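Telethonin (Homo sapiens, PDB 1YA5) regulates muscle assembly and joins two titin molecules in an antiparallel complex at the sarcomeric Z-disk. Local coordinates at residues E12-E16 with R17-F21. The protein carries 4 engineered substitutions. Sequence-based numbering, arbitrary orientation.
Sequences EENSE and RREAF. Engineered in segment 12-16: Ser15 (natural residue Cys).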
ATOM      1  N   GLU C  12     -11.278 -21.634  14.328  1.00 41.86           N
ATOM      2  CA  GLU C  12     -10.623 -22.795  14.907  1.00 45.62           C
ATOM      3  C   GLU C  12     -11.599 -23.527  15.788  1.00 42.50           C
ATOM      4  O   GLU C  12     -12.286 -22.913  16.585  1.00 47.14           O
ATOM      5  CB  GLU C  12      -9.410 -22.376  15.749  1.00 41.06           C
ATOM      6  CG  GLU C  12      -8.328 -21.614  15.035  1.00 40.04           C
ATOM      7  CD  GLU C  12      -6.966 -21.701  15.766  1.00 48.52           C
ATOM      8  OE1 GLU C  12      -5.940 -21.305  15.186  1.00 46.37           O
ATOM      9  OE2 GLU C  12      -6.906 -22.167  16.911  1.00 39.50           O
ATOM     10  N   GLU C  13     -11.662 -24.846  15.656  1.00 49.06           N
ATOM     11  CA  GLU C  13     -12.472 -25.648  16.581  1.00 47.78           C
ATOM     12  C   GLU C  13     -11.663 -26.739  17.277  1.00 44.24           C
ATOM     13  O   GLU C  13     -11.169 -27.685  16.671  1.00 47.78           O
ATOM     14  CB  GLU C  13     -13.759 -26.190  15.922  1.00 45.46           C
ATOM     15  CG  GLU C  13     -13.560 -27.349  14.937  1.00 48.51           C
ATOM     16  CD  GLU C  13     -13.486 -28.705  15.635  1.00 53.92           C
ATOM     17  OE1 GLU C  13     -13.906 -28.757  16.813  1.00 57.32           O
ATOM     18  OE2 GLU C  13     -13.014 -29.718  15.036  1.00 52.39           O
ATOM     19  N   ASN C  14     -11.531 -26.584  18.574  1.00 46.56           N
ATOM     20  CA  ASN C  14     -11.019 -27.637  19.413  1.00 49.32           C
ATOM     21  C   ASN C  14     -12.049 -28.595  20.030  1.00 51.27           C
ATOM     22  O   ASN C  14     -12.770 -28.217  20.944  1.00 50.14           O
ATOM     23  CB  ASN C  14     -10.269 -27.018  20.549  1.00 49.46           C
ATOM     24  CG  ASN C  14      -9.354 -27.982  21.148  1.00 47.82           C
ATOM     25  OD1 ASN C  14      -9.698 -29.154  21.275  1.00 50.49           O
ATOM     26  ND2 ASN C  14      -8.166 -27.541  21.475  1.00 42.74           N
ATOM     27  N   SER C  15     -12.094 -29.835  19.560  1.00 49.18           N
ATOM     28  CA  SER C  15     -13.090 -30.784  20.056  1.00 50.47           C
ATOM     29  C   SER C  15     -12.647 -31.455  21.356  1.00 54.73           C
ATOM     30  O   SER C  15     -13.480 -31.756  22.225  1.00 48.72           O
ATOM     31  CB  SER C  15     -13.408 -31.836  18.991  1.00 50.87           C
ATOM     32  OG  SER C  15     -12.296 -32.071  18.144  1.00 49.26           O
ATOM     33  N   GLU C  16     -11.340 -31.680  21.475  1.00 45.07           N
ATOM     34  CA  GLU C  16     -10.771 -32.251  22.665  1.00 43.78           C
ATOM     35  C   GLU C  16     -11.080 -31.384  23.863  1.00 43.22           C
ATOM     36  O   GLU C  16     -11.653 -31.854  24.832  1.00 50.64           O
ATOM     37  CB  GLU C  16      -9.248 -32.435  22.525  1.00 46.26           C
ATOM     38  CG  GLU C  16      -8.574 -32.842  23.832  1.00 42.15           C
ATOM     39  CD  GLU C  16      -7.067 -33.064  23.715  1.00 54.76           C
ATOM     40  OE1 GLU C  16      -6.421 -33.216  24.774  1.00 52.53           O
ATOM     41  OE2 GLU C  16      -6.513 -33.093  22.586  1.00 50.49           O
ATOM     42  N   ARG C  17     -10.692 -30.122  23.807  1.00 44.58           N
ATOM     43  CA  ARG C  17     -10.925 -29.267  24.944  1.00 44.95           C
ATOM     44  C   ARG C  17     -12.161 -28.379  24.774  1.00 41.83           C
ATOM     45  O   ARG C  17     -12.377 -27.471  25.555  1.00 44.69           O
ATOM     46  CB  ARG C  17      -9.683 -28.452  25.271  1.00 38.08           C
ATOM     47  CG  ARG C  17      -8.381 -29.148  24.830  1.00 53.50           C
ATOM     48  CD  ARG C  17      -7.424 -29.426  26.001  1.00 45.84           C
ATOM     49  NE  ARG C  17      -8.010 -30.322  27.013  1.00 56.64           N
ATOM     50  CZ  ARG C  17      -8.534 -29.897  28.166  1.00 58.87           C
ATOM     51  NH1 ARG C  17      -8.531 -28.599  28.459  1.00 63.40           N
ATOM     52  NH2 ARG C  17      -9.060 -30.761  29.032  1.00 54.71           N
ATOM     53  N   ARG C  18     -12.988 -28.651  23.785  1.00 42.25           N
ATOM     54  CA  ARG C  18     -14.280 -27.920  23.663  1.00 50.92           C
ATOM     55  C   ARG C  18     -14.083 -26.422  23.686  1.00 49.29           C
ATOM     56  O   ARG C  18     -14.636 -25.716  24.541  1.00 46.32           O
ATOM     57  CB  ARG C  18     -15.208 -28.254  24.814  1.00 42.51           C
ATOM     58  CG  ARG C  18     -15.029 -29.662  25.298  1.00 50.67           C
ATOM     59  CD  ARG C  18     -16.116 -30.511  24.716  1.00 53.68           C
ATOM     60  NE  ARG C  18     -15.671 -31.359  23.628  1.00 46.71           N
ATOM     61  CZ  ARG C  18     -16.458 -31.684  22.610  1.00 53.23           C
ATOM     62  NH1 ARG C  18     -17.706 -31.211  22.552  1.00 40.19           N
ATOM     63  NH2 ARG C  18     -15.997 -32.476  21.653  1.00 49.15           N
ATOM     64  N   GLU C  19     -13.270 -25.954  22.743  1.00 53.86           N
ATOM     65  CA  GLU C  19     -12.929 -24.552  22.606  1.00 51.01           C
ATOM     66  C   GLU C  19     -13.023 -24.126  21.157  1.00 49.59           C
ATOM     67  O   GLU C  19     -12.805 -24.911  20.245  1.00 50.01           O
ATOM     68  CB  GLU C  19     -11.519 -24.300  23.088  1.00 43.79           C
ATOM     69  CG  GLU C  19     -11.357 -24.352  24.581  1.00 48.17           C
ATOM     70  CD  GLU C  19      -9.902 -24.670  24.950  1.00 41.14           C
ATOM     71  OE1 GLU C  19      -9.099 -24.686  24.022  1.00 40.22           O
ATOM     72  OE2 GLU C  19      -9.585 -24.891  26.128  1.00 38.42           O
ATOM     73  N   ALA C  20     -13.369 -22.865  20.950  1.00 50.68           N
ATOM     74  CA  ALA C  20     -13.611 -22.370  19.622  1.00 48.13           C
ATOM     75  C   ALA C  20     -13.072 -20.958  19.596  1.00 48.20           C
ATOM     76  O   ALA C  20     -12.966 -20.289  20.621  1.00 48.19           O
ATOM     77  CB  ALA C  20     -15.119 -22.373  19.308  1.00 45.28           C
ATOM     78  N   PHE C  21     -12.747 -20.488  18.411  1.00 47.26           N
ATOM     79  CA  PHE C  21     -12.019 -19.257  18.305  1.00 48.96           C
ATOM     80  C   PHE C  21     -12.174 -18.804  16.886  1.00 45.75           C
ATOM     81  O   PHE C  21     -11.975 -19.572  15.949  1.00 46.12           O
ATOM     82  CB  PHE C  21     -10.516 -19.475  18.565  1.00 42.70           C
ATOM     83  CG  PHE C  21      -9.711 -18.280  18.242  1.00 48.04           C
ATOM     84  CD1 PHE C  21      -9.491 -17.297  19.206  1.00 54.72           C
ATOM     85  CD2 PHE C  21      -9.245 -18.064  16.942  1.00 51.87           C
ATOM     86  CE1 PHE C  21      -8.762 -16.127  18.906  1.00 50.53           C
ATOM     87  CE2 PHE C  21      -8.503 -16.901  16.633  1.00 53.41           C
ATOM     88  CZ  PHE C  21      -8.271 -15.935  17.621  1.00 48.02           C
TER
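The Arg18 guanidinium presents its edge to the carbonyl of Ser15, an engineered residue. Arg18 NE lies 2.6 Å from Ser15 O, and NH2 also reaches that oxygen; both hydrogen bonds are weak and bent. The Arg17 guanidinium has Glu16 OE1 at its edge, near its plane. This salt bridge is long, with Arg17 NE 4.0 Å from Glu16 OE1, and the carboxylate stands almost perpendicular to the guanidinium. Glu16 OE2 is hydrogen-bonded to a polar side chain of another protein's chain. The Phe21 ring meets Glu12 CG obliquely, with Phe21 CD2 4.1 Å from Glu12 CG.

Asn14 bonds across the turn with its side chain. Its CG is anti to the backbone N (chi1 -160°), which sets the amide beside its own carbonyl carbon, toward Arg17. Asn14 OD1 accepts a hydrogen bond from Arg17 N at 2.9 Å. The bond is nearly straight at the hydrogen (169°), but the donor sits above the amide carbonyl plane. ND2 lies alongside Arg17 CG, and Asn14 CB packs on Glu19 CB at 3.9 Å. With an alanine here, Arg17 N would probably lose this acceptor, and the turn would be freer to move.

The Asn14 and Glu19 backbones form a hydrogen-bonded pair, with Asn14 N to Glu19 O at 2.7 Å. Glu12 and Phe21 form the next such pair, where the bond from Phe21 N is weak. Strands of two chains of another protein continue the sheet, one beside Glu12 and Glu13, the other beside Ala20 and Phe21. Arg18 and Glu19 both face Asn14, a G1 beta bulge closing the tip of the antiparallel beta hairpin formed by strands 4-14 and 19-33.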